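Local coordinates for cobalamin biosynthesis protein CobN (Mycobacterium tuberculosis, PDB 7C6O), which is the large catalytic subunit of cobaltochelatase, which inserts cobalt into the corrin ring during cobalamin biosynthesis, at residues 861-866 with 902-907; 868-871 with 877-880. One frame throughout, in Å; residues are numbered along the deposited sequence.

Contact 1. Residues 861-866 with 902-907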
ATOM      1  N   ALA A 861       4.270  -7.529  22.509  1.00 15.76           N
ATOM      2  CA  ALA A 861       5.633  -7.209  22.918  1.00 17.44           C
ATOM      3  C   ALA A 861       5.918  -5.718  22.778  1.00 17.11           C
ATOM      4  O   ALA A 861       6.575  -5.124  23.641  1.00 17.03           O
ATOM      5  CB  ALA A 861       6.633  -8.033  22.104  1.00 16.99           C
ATOM      6  N   LEU A 862       5.430  -5.095  21.702  1.00 16.01           N
ATOM      7  CA  LEU A 862       5.586  -3.650  21.548  1.00 15.36           C
ATOM      8  C   LEU A 862       4.886  -2.904  22.678  1.00 14.60           C
ATOM      9  O   LEU A 862       5.456  -1.985  23.277  1.00 17.08           O
ATOM     10  CB  LEU A 862       5.045  -3.203  20.187  1.00 16.12           C
ATOM     11  CG  LEU A 862       5.915  -3.504  18.964  1.00 16.62           C
ATOM     12  CD1 LEU A 862       5.097  -3.429  17.684  1.00 15.17           C
ATOM     13  CD2 LEU A 862       7.098  -2.539  18.896  1.00 18.29           C
ATOM     14  N   ALA A 863       3.644  -3.289  22.982  1.00 15.05           N
ATOM     15  CA  ALA A 863       2.915  -2.666  24.083  1.00 14.37           C
ATOM     16  C   ALA A 863       3.643  -2.865  25.408  1.00 14.53           C
ATOM     17  O   ALA A 863       3.863  -1.907  26.157  1.00 14.49           O
ATOM     18  CB  ALA A 863       1.496  -3.230  24.157  1.00 14.45           C
ATOM     19  N   ASP A 864       4.021  -4.109  25.713  1.00 19.90           N
ATOM     20  CA  ASP A 864       4.704  -4.385  26.976  1.00 21.17           C
ATOM     21  C   ASP A 864       6.015  -3.617  27.078  1.00 20.47           C
ATOM     22  O   ASP A 864       6.355  -3.094  28.145  1.00 18.82           O
ATOM     23  CB  ASP A 864       4.959  -5.884  27.122  1.00 20.42           C
ATOM     24  CG  ASP A 864       3.696  -6.668  27.414  1.00 25.22           C
ATOM     25  OD1 ASP A 864       2.653  -6.040  27.705  1.00 24.97           O
ATOM     26  OD2 ASP A 864       3.748  -7.914  27.351  1.00 28.77           O
ATOM     27  N   SER A 865       6.761  -3.537  25.971  1.00 16.65           N
ATOM     28  CA  SER A 865       8.057  -2.869  25.989  1.00 17.81           C
ATOM     29  C   SER A 865       7.900  -1.365  26.177  1.00 18.65           C
ATOM     30  O   SER A 865       8.679  -0.741  26.909  1.00 16.84           O
ATOM     31  CB  SER A 865       8.813  -3.182  24.696  1.00 17.62           C
ATOM     32  OG  SER A 865      10.099  -2.594  24.686  1.00 19.82           O
ATOM     33  N   LEU A 866       6.901  -0.769  25.525  1.00 18.45           N
ATOM     34  CA  LEU A 866       6.644   0.659  25.692  1.00 16.18           C
ATOM     35  C   LEU A 866       6.255   0.980  27.130  1.00 14.93           C
ATOM     36  O   LEU A 866       6.744   1.953  27.716  1.00 16.58           O
ATOM     37  CB  LEU A 866       5.550   1.106  24.718  1.00 15.98           C
ATOM     38  CG  LEU A 866       5.054   2.558  24.728  1.00 21.55           C
ATOM     39  CD1 LEU A 866       4.538   2.929  23.347  1.00 19.16           C
ATOM     40  CD2 LEU A 866       3.955   2.782  25.759  1.00 25.24           C
ATOM     41  N   LEU A 902      -4.579  -2.787  20.216  1.00 17.09           N
ATOM     42  CA  LEU A 902      -5.459  -3.725  20.905  1.00 19.45           C
ATOM     43  C   LEU A 902      -4.858  -4.178  22.232  1.00 20.20           C
ATOM     44  O   LEU A 902      -5.565  -4.269  23.242  1.00 18.53           O
ATOM     45  CB  LEU A 902      -5.745  -4.926  20.002  1.00 15.74           C
ATOM     46  CG  LEU A 902      -6.556  -4.622  18.739  1.00 15.77           C
ATOM     47  CD1 LEU A 902      -6.710  -5.859  17.865  1.00 17.35           C
ATOM     48  CD2 LEU A 902      -7.918  -4.060  19.107  1.00 16.25           C
ATOM     49  N   ALA A 903      -3.551  -4.455  22.251  1.00 19.93           N
ATOM     50  CA  ALA A 903      -2.910  -4.916  23.479  1.00 18.15           C
ATOM     51  C   ALA A 903      -2.942  -3.843  24.560  1.00 18.21           C
ATOM     52  O   ALA A 903      -3.174  -4.146  25.737  1.00 19.17           O
ATOM     53  CB  ALA A 903      -1.471  -5.347  23.192  1.00 14.37           C
ATOM     54  N   LEU A 904      -2.708  -2.583  24.186  1.00 15.33           N
ATOM     55  CA  LEU A 904      -2.751  -1.507  25.172  1.00 14.33           C
ATOM     56  C   LEU A 904      -4.147  -1.361  25.764  1.00 16.35           C
ATOM     57  O   LEU A 904      -4.299  -1.160  26.978  1.00 18.87           O
ATOM     58  CB  LEU A 904      -2.292  -0.195  24.535  1.00 15.74           C
ATOM     59  CG  LEU A 904      -0.806  -0.101  24.191  1.00 16.28           C
ATOM     60  CD1 LEU A 904      -0.536   1.073  23.261  1.00 14.15           C
ATOM     61  CD2 LEU A 904       0.020   0.018  25.464  1.00 17.95           C
ATOM     62  N   LEU A 905      -5.180  -1.467  24.922  1.00 17.93           N
ATOM     63  CA  LEU A 905      -6.560  -1.412  25.390  1.00 18.50           C
ATOM     64  C   LEU A 905      -6.951  -2.636  26.206  1.00 22.59           C
ATOM     65  O   LEU A 905      -7.927  -2.576  26.960  1.00 22.26           O
ATOM     66  CB  LEU A 905      -7.515  -1.278  24.201  1.00 13.95           C
ATOM     67  CG  LEU A 905      -7.372  -0.037  23.320  1.00 15.23           C
ATOM     68  CD1 LEU A 905      -8.325  -0.113  22.140  1.00 13.22           C
ATOM     69  CD2 LEU A 905      -7.620   1.221  24.132  1.00 14.85           C
ATOM     70  N   GLY A 906      -6.226  -3.742  26.066  1.00 21.50           N
ATOM     71  CA  GLY A 906      -6.594  -4.965  26.752  1.00 22.79           C
ATOM     72  C   GLY A 906      -7.617  -5.790  26.005  1.00 22.05           C
ATOM     73  O   GLY A 906      -8.492  -6.401  26.630  1.00 23.28           O
ATOM     74  N   VAL A 907      -7.533  -5.822  24.677  1.00 22.19           N
ATOM     75  CA  VAL A 907      -8.485  -6.528  23.829  1.00 22.78           C
ATOM     76  C   VAL A 907      -7.714  -7.495  22.944  1.00 23.25           C
ATOM     77  O   VAL A 907      -6.717  -7.113  22.319  1.00 23.98           O
ATOM     78  CB  VAL A 907      -9.316  -5.555  22.975  1.00 21.66           C
ATOM     79  CG1 VAL A 907     -10.247  -6.317  22.043  1.00 17.96           C
ATOM     80  CG2 VAL A 907     -10.101  -4.622  23.865  1.00 20.63           C
TER
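A863 on helix 853-874 sets its one methyl against A903 and L904 on helix 896-905, and between 861-866 and 902-907 this small apolar wedge is the whole of the close contact; V860 on A903 and L867 on L904 extend it. A863 CB points almost at A903 CB, 3.8 Å away, but meets it obliquely, since A903's own methyl is aimed past it. The same methyl is 3.8 Å from L904 CD2, in the notch between alanine methyl and leucine branch. The CB of L904 is not aimed at the partner helix; with CG anti to the carbonyl carbon (chi1 -70°), CG and CD2 both come up against A863 CB. The backbones are nearest at A863 and L904, CA to CA 5.9 Å. Packing slackens one turn further on, where L866 CD2 stays 4.8 Å from L904 CD2. On the solvent side of helix 853-874, exposed D864 turns its CB away from the partner. S865 OG is hydrogen-bonded to T1108 OG1. Just beyond the wedge helix 896-905 ends: G906, with a phi of 85°, lets V907 N bond L902 O at 2.9 Å, while G906 N makes a weak bond to A903 O. R931 hydrogen-bonds the carbonyl oxygens of A903 and L904. The arrangement is an alanine-lined helix-helix contact within an alpha/beta domain, with a Schellman motif turning one helix into strand 907-911.

Contact 2. Residues 868-871 with 877-880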
ATOM      1  N   ALA A 868       6.864  -0.776  29.900  1.00 22.88           N
ATOM      2  CA  ALA A 868       7.993  -0.988  30.800  1.00 24.56           C
ATOM      3  C   ALA A 868       8.959   0.190  30.766  1.00 22.55           C
ATOM      4  O   ALA A 868       9.439   0.638  31.813  1.00 25.71           O
ATOM      5  CB  ALA A 868       8.718  -2.286  30.440  1.00 23.26           C
ATOM      6  N   ARG A 869       9.250   0.708  29.571  1.00 21.12           N
ATOM      7  CA  ARG A 869      10.162   1.842  29.456  1.00 20.76           C
ATOM      8  C   ARG A 869       9.602   3.067  30.168  1.00 21.21           C
ATOM      9  O   ARG A 869      10.312   3.742  30.922  1.00 20.02           O
ATOM     10  CB  ARG A 869      10.432   2.154  27.983  1.00 21.45           C
ATOM     11  CG  ARG A 869      11.435   3.281  27.760  1.00 25.30           C
ATOM     12  CD  ARG A 869      12.819   2.899  28.275  1.00 29.50           C
ATOM     13  NE  ARG A 869      13.761   4.015  28.231  1.00 32.98           N
ATOM     14  CZ  ARG A 869      14.683   4.187  27.289  1.00 33.76           C
ATOM     15  NH1 ARG A 869      14.799   3.312  26.298  1.00 31.73           N
ATOM     16  NH2 ARG A 869      15.497   5.233  27.340  1.00 36.98           N
ATOM     17  N   TYR A 870       8.321   3.369  29.941  1.00 19.03           N
ATOM     18  CA  TYR A 870       7.725   4.554  30.549  1.00 21.21           C
ATOM     19  C   TYR A 870       7.695   4.433  32.067  1.00 21.33           C
ATOM     20  O   TYR A 870       8.064   5.370  32.785  1.00 25.24           O
ATOM     21  CB  TYR A 870       6.316   4.777  30.003  1.00 20.87           C
ATOM     22  CG  TYR A 870       5.725   6.108  30.408  1.00 22.53           C
ATOM     23  CD1 TYR A 870       5.004   6.245  31.589  1.00 22.62           C
ATOM     24  CD2 TYR A 870       5.908   7.233  29.619  1.00 22.36           C
ATOM     25  CE1 TYR A 870       4.469   7.465  31.961  1.00 23.89           C
ATOM     26  CE2 TYR A 870       5.372   8.453  29.978  1.00 24.07           C
ATOM     27  CZ  TYR A 870       4.657   8.564  31.151  1.00 24.17           C
ATOM     28  OH  TYR A 870       4.129   9.782  31.509  1.00 26.31           O
ATOM     29  N   ARG A 871       7.252   3.281  32.574  1.00 23.01           N
ATOM     30  CA  ARG A 871       7.158   3.097  34.018  1.00 25.54           C
ATOM     31  C   ARG A 871       8.537   3.116  34.666  1.00 29.31           C
ATOM     32  O   ARG A 871       8.696   3.625  35.784  1.00 28.32           O
ATOM     33  CB  ARG A 871       6.417   1.795  34.326  1.00 27.43           C
ATOM     34  CG  ARG A 871       6.053   1.611  35.790  0.62 32.94           C
ATOM     35  CD  ARG A 871       4.969   0.556  35.964  1.00 36.66           C
ATOM     36  NE  ARG A 871       4.773   0.202  37.368  0.86 41.64           N
ATOM     37  CZ  ARG A 871       3.965   0.850  38.201  0.54 46.64           C
ATOM     38  NH1 ARG A 871       3.267   1.895  37.777  0.91 47.74           N
ATOM     39  NH2 ARG A 871       3.854   0.453  39.461  0.83 49.52           N
ATOM     40  N   TRP A 877       2.170   4.349  35.173  1.00 26.04           N
ATOM     41  CA  TRP A 877       1.716   4.032  33.831  1.00 26.71           C
ATOM     42  C   TRP A 877       1.425   5.315  33.054  1.00 26.40           C
ATOM     43  O   TRP A 877       0.982   6.313  33.630  1.00 26.93           O
ATOM     44  CB  TRP A 877       0.455   3.173  33.869  1.00 28.53           C
ATOM     45  CG  TRP A 877       0.578   1.919  34.667  1.00 29.46           C
ATOM     46  CD1 TRP A 877       0.043   1.677  35.899  1.00 29.52           C
ATOM     47  CD2 TRP A 877       1.269   0.725  34.288  1.00 28.99           C
ATOM     48  NE1 TRP A 877       0.362   0.407  36.312  1.00 28.81           N
ATOM     49  CE2 TRP A 877       1.115  -0.198  35.340  1.00 28.87           C
ATOM     50  CE3 TRP A 877       2.008   0.348  33.162  1.00 30.80           C
ATOM     51  CZ2 TRP A 877       1.672  -1.474  35.302  1.00 28.88           C
ATOM     52  CZ3 TRP A 877       2.560  -0.919  33.126  1.00 31.39           C
ATOM     53  CH2 TRP A 877       2.389  -1.815  34.188  1.00 29.93           C
ATOM     54  N   PRO A 878       1.660   5.316  31.742  1.00 21.66           N
ATOM     55  CA  PRO A 878       1.196   6.440  30.926  1.00 19.71           C
ATOM     56  C   PRO A 878      -0.320   6.412  30.810  1.00 20.28           C
ATOM     57  O   PRO A 878      -0.925   5.355  30.617  1.00 22.77           O
ATOM     58  CB  PRO A 878       1.872   6.199  29.571  1.00 21.51           C
ATOM     59  CG  PRO A 878       2.017   4.714  29.504  1.00 19.92           C
ATOM     60  CD  PRO A 878       2.276   4.254  30.924  1.00 18.52           C
ATOM     61  N   ARG A 879      -0.935   7.588  30.950  1.00 19.59           N
ATOM     62  CA  ARG A 879      -2.391   7.663  30.870  1.00 20.19           C
ATOM     63  C   ARG A 879      -2.887   7.385  29.457  1.00 21.45           C
ATOM     64  O   ARG A 879      -3.967   6.807  29.282  1.00 18.47           O
ATOM     65  CB  ARG A 879      -2.874   9.036  31.340  1.00 24.95           C
ATOM     66  CG  ARG A 879      -2.348  10.191  30.503  0.43 30.03           C
ATOM     67  CD  ARG A 879      -2.667  11.545  31.114  0.93 35.58           C
ATOM     68  NE  ARG A 879      -1.948  12.615  30.427  0.78 37.58           N
ATOM     69  CZ  ARG A 879      -0.685  12.945  30.679  0.48 38.98           C
ATOM     70  NH1 ARG A 879       0.001  12.287  31.603  0.29 39.62           N
ATOM     71  NH2 ARG A 879      -0.103  13.931  30.007  1.00 39.87           N
ATOM     72  N   SER A 880      -2.113   7.775  28.447  1.00 19.31           N
ATOM     73  CA  SER A 880      -2.515   7.616  27.060  1.00 20.03           C
ATOM     74  C   SER A 880      -1.280   7.524  26.179  1.00 17.40           C
ATOM     75  O   SER A 880      -0.283   8.214  26.414  1.00 15.68           O
ATOM     76  CB  SER A 880      -3.405   8.777  26.598  1.00 22.19           C
ATOM     77  OG  SER A 880      -3.748   8.634  25.232  1.00 23.79           O
TER
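R871 and Y870, near the C-terminal end of helix 853-874, receive W877 and P878 from the loop that leads into strand 880-885, closing a helix-loop-strand turn of the alpha/beta domain. The stacked, charged part lies at the exposed margin. The guanidinium of R871 lies nearly flat on the W877 indole, planes 18° apart and centres 4.4 Å apart, making a cation-pi contact with the five-membered ring. NH1 comes nearest, over the indole face and 3.6 Å from W877 NE1. Starting with CG anti to the backbone N (chi1 -170°), the arginine runs extended to NE and so can span the indole. Its CD makes a CH-pi contact almost directly over the six-membered ring, 3.8 Å from the centroid, so methylene and guanidinium share one indole face. L867, R931, P932 and Y973 also touch W877. The apolar part lies deeper, where the Y870 and P878 side chains run antiparallel alongside one another. P878 CB stands over the centre of the phenol ring in a second CH-pi contact, 3.7 Å from its centroid and 11° off the normal. A1055 and V1056 touch both residues, placing the turn beside the start of strand 1056-1061. The proline ring also reaches the rim of the phenol, where P878 CD packs 3.4 Å from Y870 CD1.

In the fold
Contacts 1 and 2 follow each other along helix 853-874, their centres about 11 Å apart, and contact 2 is nested in the chain loop that contact 1 closes. L867, between the two helical segments, bridges them: L904 touches it from contact 1, W877 and P878 from contact 2. R931 reaches both contacts, and T1108 is hydrogen-bonded to S865 OG through OG1 and, weakly, to R869 NH1 through its carbonyl O. Both contacts lie away from the middle of the chain, their centres about 25 and 31 Å from its centre. The sodium ion at D125 and S127 involves neither contact.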